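PDB 3CCG: HD superfamily hydrolase, which probably hydrolyses diadenosine tetraphosphate symmetrically to two molecules of ADP, using a pair of iron ions held in an HD domain. Local coordinates for residues E18-H23 / V51-K56; A89-A94 / D104-I109. One frame throughout, in Å; residues are numbered along the deposited sequence.

Contact 1: E18-H23 / V51-K56; sequences EKRYKH and VHDCAK. With FE (Fe (III) ion), chain C; FE (Fe (III) ion), chain B; PO4 (phosphate ion), chain D.
Arg-20 lays one face of its guanidinium over the aliphatic end of Lys-56, with NH2 3.5 Å from CE, while both side chains reach for the same phosphate ion. Bends at chi2 (62°) and chi3 (75°) turn the arginine chain so that its NH1 comes 2.8 Å from phosphate O4. Lys-56 NZ gives hydrogen bonds to phosphate O1 and O3, and the shared anion probably offsets the charge of the two cationic groups. The phosphate bridges two iron ions through O4 and O1, and a water also links them. The chain C iron is bound by His-23 NE2 at 2.3 Å and by His-52 NE2 and Asp-53 OD2, each at 2.5 Å. OD1 of the same carboxylate binds the chain B iron at 2.2 Å; aspartate suits this place because its two oxygens can serve two metals from a short stem. The histidine rings stand obliquely, their planes 68° apart, as each turns its NE2 to the metal. Second-shell acceptors fix that rotation: Glu-133 takes the ND1 hydrogen bond of His-23, and the carbonyl of Gly-49 that of His-52. His-23, His-52, Asp-53 and Asp-130 form the H...HD...D signature of the HD domain, here extended to a two-iron site by His-86 and His-112, with the phosphate, probably from the crystallisation liquor, lying where a substrate phosphate might bind.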
loop_
_atom_site.group_PDB
_atom_site.type_symbol
_atom_site.label_atom_id
_atom_site.label_comp_id
_atom_site.label_asym_id
_atom_site.label_seq_id
_atom_site.Cartn_x
_atom_site.Cartn_y
_atom_site.Cartn_z
ATOM N N GLU A 18 -1.377 34.203 -5.865
ATOM C CA GLU A 18 -0.005 34.434 -6.305
ATOM C C GLU A 18 0.990 33.315 -6.076
ATOM O O GLU A 18 1.725 32.949 -6.994
ATOM C CB GLU A 18 0.528 35.747 -5.674
ATOM C CG GLU A 18 2.022 35.985 -5.922
ATOM N N LYS A 19 1.066 32.806 -4.863
ATOM C CA LYS A 19 2.089 31.839 -4.521
ATOM C C LYS A 19 1.910 30.536 -5.325
ATOM O O LYS A 19 2.871 30.031 -5.947
ATOM C CB LYS A 19 2.048 31.576 -3.032
ATOM C CG LYS A 19 3.242 30.871 -2.465
ATOM N N ARG A 20 0.678 30.020 -5.337
ATOM C CA ARG A 20 0.403 28.719 -5.995
ATOM C C ARG A 20 0.471 28.869 -7.530
ATOM O O ARG A 20 0.855 27.918 -8.234
ATOM C CB ARG A 20 -0.898 28.142 -5.503
ATOM C CG ARG A 20 -1.196 26.719 -5.966
ATOM C CD ARG A 20 -0.177 25.711 -5.473
ATOM N NE ARG A 20 -0.352 25.408 -4.059
ATOM C CZ ARG A 20 0.292 24.421 -3.455
ATOM N NH1 ARG A 20 1.102 23.660 -4.163
ATOM N NH2 ARG A 20 0.104 24.193 -2.176
ATOM N N TYR A 21 0.128 30.054 -8.059
ATOM C CA TYR A 21 0.275 30.334 -9.476
ATOM C C TYR A 21 1.759 30.341 -9.849
ATOM O O TYR A 21 2.180 29.725 -10.837
ATOM C CB TYR A 21 -0.391 31.658 -9.883
ATOM C CG TYR A 21 -0.109 32.058 -11.305
ATOM C CD1 TYR A 21 -0.684 31.389 -12.359
ATOM C CD2 TYR A 21 0.745 33.120 -11.603
ATOM C CE1 TYR A 21 -0.422 31.740 -13.665
ATOM C CE2 TYR A 21 1.013 33.461 -12.900
ATOM C CZ TYR A 21 0.433 32.777 -13.920
ATOM O OH TYR A 21 0.680 33.101 -15.214
ATOM N N LYS A 22 2.575 30.980 -9.018
ATOM C CA LYS A 22 4.024 30.972 -9.266
ATOM C C LYS A 22 4.569 29.538 -9.255
ATOM O O LYS A 22 5.375 29.188 -10.109
ATOM C CB LYS A 22 4.791 31.866 -8.277
ATOM C CG LYS A 22 6.298 31.918 -8.531
ATOM N N HIS A 23 4.141 28.731 -8.280
ATOM C CA HIS A 23 4.490 27.272 -8.213
ATOM C C HIS A 23 4.174 26.610 -9.543
ATOM O O HIS A 23 4.975 25.863 -10.090
ATOM C CB HIS A 23 3.775 26.533 -7.024
ATOM C CG HIS A 23 3.625 25.022 -7.155
ATOM N ND1 HIS A 23 4.654 24.118 -6.953
ATOM C CD2 HIS A 23 2.500 24.266 -7.322
ATOM C CE1 HIS A 23 4.189 22.880 -7.098
ATOM N NE2 HIS A 23 2.878 22.939 -7.310
ATOM N N VAL A 51 -1.318 23.619 -15.875
ATOM C CA VAL A 51 -2.678 23.473 -15.346
ATOM C C VAL A 51 -2.864 22.356 -14.332
ATOM O O VAL A 51 -3.950 22.194 -13.782
ATOM C CB VAL A 51 -3.695 23.301 -16.482
ATOM C CG1 VAL A 51 -3.515 24.404 -17.560
ATOM C CG2 VAL A 51 -3.588 21.959 -17.111
ATOM N N HIS A 52 -1.793 21.683 -13.965
ATOM C CA HIS A 52 -1.900 20.457 -13.148
ATOM C C HIS A 52 -2.619 20.724 -11.823
ATOM O O HIS A 52 -3.300 19.807 -11.329
ATOM C CB HIS A 52 -0.539 19.819 -12.874
ATOM C CG HIS A 52 0.232 20.492 -11.797
ATOM N ND1 HIS A 52 0.895 21.706 -11.936
ATOM C CD2 HIS A 52 0.416 20.128 -10.513
ATOM C CE1 HIS A 52 1.460 22.024 -10.789
ATOM N NE2 HIS A 52 1.166 21.095 -9.897
ATOM N N ASP A 53 -2.460 21.915 -11.253
ATOM C CA ASP A 53 -3.006 22.221 -9.919
ATOM C C ASP A 53 -4.258 23.116 -10.076
ATOM O O ASP A 53 -4.610 23.812 -9.140
ATOM C CB ASP A 53 -1.979 22.872 -8.961
ATOM C CG ASP A 53 -1.389 21.926 -7.994
ATOM O OD1 ASP A 53 -1.786 20.761 -7.882
ATOM O OD2 ASP A 53 -0.439 22.347 -7.296
ATOM N N CYS A 54 -4.903 23.116 -11.228
ATOM C CA CYS A 54 -6.031 24.013 -11.441
ATOM C C CYS A 54 -7.183 23.866 -10.388
ATOM O O CYS A 54 -7.998 24.818 -10.174
ATOM C CB CYS A 54 -6.530 23.980 -12.905
ATOM S SG CYS A 54 -7.313 22.461 -13.395
ATOM N N ALA A 55 -7.303 22.676 -9.782
ATOM C CA ALA A 55 -8.366 22.388 -8.789
ATOM C C ALA A 55 -7.824 22.399 -7.369
ATOM O O ALA A 55 -8.537 22.104 -6.442
ATOM C CB ALA A 55 -9.007 21.033 -9.052
ATOM N N LYS A 56 -6.561 22.795 -7.212
ATOM C CA LYS A 56 -5.900 22.724 -5.910
ATOM C C LYS A 56 -6.567 23.517 -4.772
ATOM O O LYS A 56 -6.539 23.060 -3.619
ATOM C CB LYS A 56 -4.440 23.208 -6.062
ATOM C CG LYS A 56 -3.603 23.256 -4.730
ATOM C CD LYS A 56 -3.413 21.900 -4.239
ATOM C CE LYS A 56 -2.394 21.878 -3.045
ATOM N NZ LYS A 56 -1.961 20.562 -2.647
HETATM FE FE FE C . 1.659 21.025 -7.422
HETATM FE FE FE B . -1.000 19.052 -6.795
HETATM P P PO4 D . 0.955 20.230 -4.375
HETATM O O1 PO4 D . -0.491 20.277 -5.071
HETATM O O2 PO4 D . 1.667 18.859 -4.399
HETATM O O3 PO4 D . 0.831 20.797 -2.963
HETATM O O4 PO4 D . 1.897 21.114 -5.079
HETATM O O HOH W 1 0.868 19.509 -7.494
HETATM O O HOH W 2 -0.186 17.482 -5.669
#

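Contact 2: A89-A94 / D104-I109; sequences AGRILA and DVLNAI
Arg-91 stretches across Leu-106, setting the centre of one guanidinium face 3.7 Å from the leucine CB, and ends at the carboxamide of Asn-107. With CG anti to the backbone N (chi1 170°) and the chain extended from there to NE, the arginine reaches from one helix to the next, whose local axes approach to 8.5 Å. Its methylenes pass near the carbonyl oxygen of Leu-106, and the two side chains cross at about a right angle. The charged group thus rests on hydrocarbon by its face and bonds through its edge: NH1 donates to Asn-107 OD1 over 2.9 Å. The oxygen lies almost in the guanidinium plane, but the bond is bent, 135° at the hydrogen, and the donor is tilted from the carbonyl plane of the amide. NH1 also forms a salt bridge with Glu-110, one residue beyond the segment.

The rest of the contact is aliphatic. Leu-106 sends CD2 to Ala-94 CB at 3.9 Å, and Ile-109 brings CD1 to the same methyl at 3.7 Å, so a small alanine receives two branched residues. The other branch of Ile-109, CG2, is anti to its own backbone N and faces the opposing main chain, 3.6 Å from Arg-91 N and 3.7 Å from Gly-90 C. Glycine suits this spot because it has no side chain on the face turned to the other helix, and the isoleucine methyl can pack directly on its backbone.

The helices, roughly antiparallel at 148°, are therefore joined by close apolar packing inside, while the arginine's charge is met at the partly exposed margin by an amide and a carboxylate.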
loop_
_atom_site.group_PDB
_atom_site.type_symbol
_atom_site.label_atom_id
_atom_site.label_comp_id
_atom_site.label_asym_id
_atom_site.label_seq_id
_atom_site.Cartn_x
_atom_site.Cartn_y
_atom_site.Cartn_z
ATOM N N ALA A 89 -10.018 16.098 -10.060
ATOM C CA ALA A 89 -10.897 17.275 -10.248
ATOM C C ALA A 89 -10.227 18.195 -11.277
ATOM O O ALA A 89 -10.883 18.732 -12.131
ATOM C CB ALA A 89 -11.234 18.031 -8.932
ATOM N N GLY A 90 -8.902 18.299 -11.210
ATOM C CA GLY A 90 -8.159 19.109 -12.173
ATOM C C GLY A 90 -8.253 18.574 -13.582
ATOM O O GLY A 90 -8.345 19.352 -14.528
ATOM N N ARG A 91 -8.228 17.253 -13.720
ATOM C CA ARG A 91 -8.445 16.648 -15.045
ATOM C C ARG A 91 -9.797 17.047 -15.578
ATOM O O ARG A 91 -9.953 17.444 -16.761
ATOM C CB ARG A 91 -8.330 15.147 -14.957
ATOM C CG ARG A 91 -8.757 14.389 -16.188
ATOM C CD ARG A 91 -8.973 12.873 -16.003
ATOM N NE ARG A 91 -9.423 12.356 -17.276
ATOM C CZ ARG A 91 -8.717 11.606 -18.090
ATOM N NH1 ARG A 91 -7.539 11.164 -17.728
ATOM N NH2 ARG A 91 -9.260 11.234 -19.246
ATOM N N ILE A 92 -10.800 16.989 -14.720
ATOM C CA ILE A 92 -12.168 17.337 -15.122
ATOM C C ILE A 92 -12.284 18.796 -15.524
ATOM O O ILE A 92 -12.919 19.149 -16.548
ATOM C CB ILE A 92 -13.161 16.970 -14.011
ATOM C CG1 ILE A 92 -13.247 15.480 -13.892
ATOM C CG2 ILE A 92 -14.557 17.535 -14.318
ATOM C CD1 ILE A 92 -14.031 15.025 -12.588
ATOM N N LEU A 93 -11.693 19.691 -14.743
ATOM C CA LEU A 93 -11.740 21.100 -15.098
ATOM C C LEU A 93 -10.954 21.335 -16.409
ATOM O O LEU A 93 -11.353 22.098 -17.282
ATOM C CB LEU A 93 -11.168 22.011 -14.002
ATOM C CG LEU A 93 -11.911 21.985 -12.681
ATOM C CD1 LEU A 93 -11.233 22.920 -11.696
ATOM C CD2 LEU A 93 -13.364 22.342 -12.861
ATOM N N ALA A 94 -9.788 20.725 -16.534
ATOM C CA ALA A 94 -8.956 20.896 -17.740
ATOM C C ALA A 94 -9.769 20.486 -18.991
ATOM O O ALA A 94 -9.737 21.166 -20.015
ATOM C CB ALA A 94 -7.720 20.051 -17.610
ATOM N N ASP A 104 -3.113 12.110 -22.846
ATOM C CA ASP A 104 -1.876 12.000 -22.063
ATOM C C ASP A 104 -1.813 13.177 -21.079
ATOM O O ASP A 104 -1.523 12.986 -19.907
ATOM C CB ASP A 104 -0.671 12.009 -23.003
ATOM C CG ASP A 104 0.586 11.499 -22.392
ATOM O OD1 ASP A 104 0.591 10.862 -21.296
ATOM O OD2 ASP A 104 1.643 11.703 -23.034
ATOM N N VAL A 105 -2.068 14.388 -21.557
ATOM C CA VAL A 105 -2.111 15.572 -20.660
ATOM C C VAL A 105 -3.114 15.344 -19.563
ATOM O O VAL A 105 -2.811 15.591 -18.391
ATOM C CB VAL A 105 -2.446 16.828 -21.427
ATOM C CG1 VAL A 105 -2.777 18.045 -20.534
ATOM C CG2 VAL A 105 -1.303 17.175 -22.395
ATOM N N LEU A 106 -4.305 14.890 -19.896
ATOM C CA LEU A 106 -5.321 14.699 -18.860
ATOM C C LEU A 106 -4.845 13.648 -17.829
ATOM O O LEU A 106 -5.057 13.831 -16.618
ATOM C CB LEU A 106 -6.656 14.316 -19.503
ATOM C CG LEU A 106 -7.267 15.395 -20.366
ATOM C CD1 LEU A 106 -8.523 14.803 -21.073
ATOM C CD2 LEU A 106 -7.594 16.664 -19.573
ATOM N N ASN A 107 -4.262 12.539 -18.284
ATOM C CA ASN A 107 -3.737 11.550 -17.347
ATOM C C ASN A 107 -2.640 12.151 -16.427
ATOM O O ASN A 107 -2.574 11.870 -15.214
ATOM C CB ASN A 107 -3.135 10.324 -18.053
ATOM C CG ASN A 107 -4.198 9.420 -18.633
ATOM O OD1 ASN A 107 -5.333 9.398 -18.159
ATOM N ND2 ASN A 107 -3.834 8.678 -19.695
ATOM N N ALA A 108 -1.739 12.937 -17.008
ATOM C CA ALA A 108 -0.648 13.525 -16.253
ATOM C C ALA A 108 -1.211 14.415 -15.124
ATOM O O ALA A 108 -0.685 14.445 -14.032
ATOM C CB ALA A 108 0.249 14.307 -17.176
ATOM N N ILE A 109 -2.273 15.165 -15.412
ATOM C CA ILE A 109 -2.915 15.992 -14.401
ATOM C C ILE A 109 -3.600 15.076 -13.361
ATOM O O ILE A 109 -3.394 15.214 -12.160
ATOM C CB ILE A 109 -3.959 16.900 -15.036
ATOM C CG1 ILE A 109 -3.341 17.847 -16.072
ATOM C CG2 ILE A 109 -4.695 17.682 -13.997
ATOM C CD1 ILE A 109 -4.410 18.577 -16.942
#

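In the fold
Contact 1 and contact 2 are both mainly buried and belong to the same HD domain, but they join different elements. In contact 1, helix 5-38 meets the loop after helix 42-51, and most of the contact runs through metal ions and an anion; in contact 2, helices 87-98 and 103-110 meet directly through aliphatic groups and one arginine. The two adjoin, with centres about 14 Å apart. Val-51 CG2 lies 3.5 Å from Ile-109 CD1, and Cys-54 and Ala-55 pack on Gly-90. The helix pair thus backs the loop that carries His-52 and Asp-53, and the carbonyl of Ile-109 accepts a hydrogen bond from the iron ligand His-112.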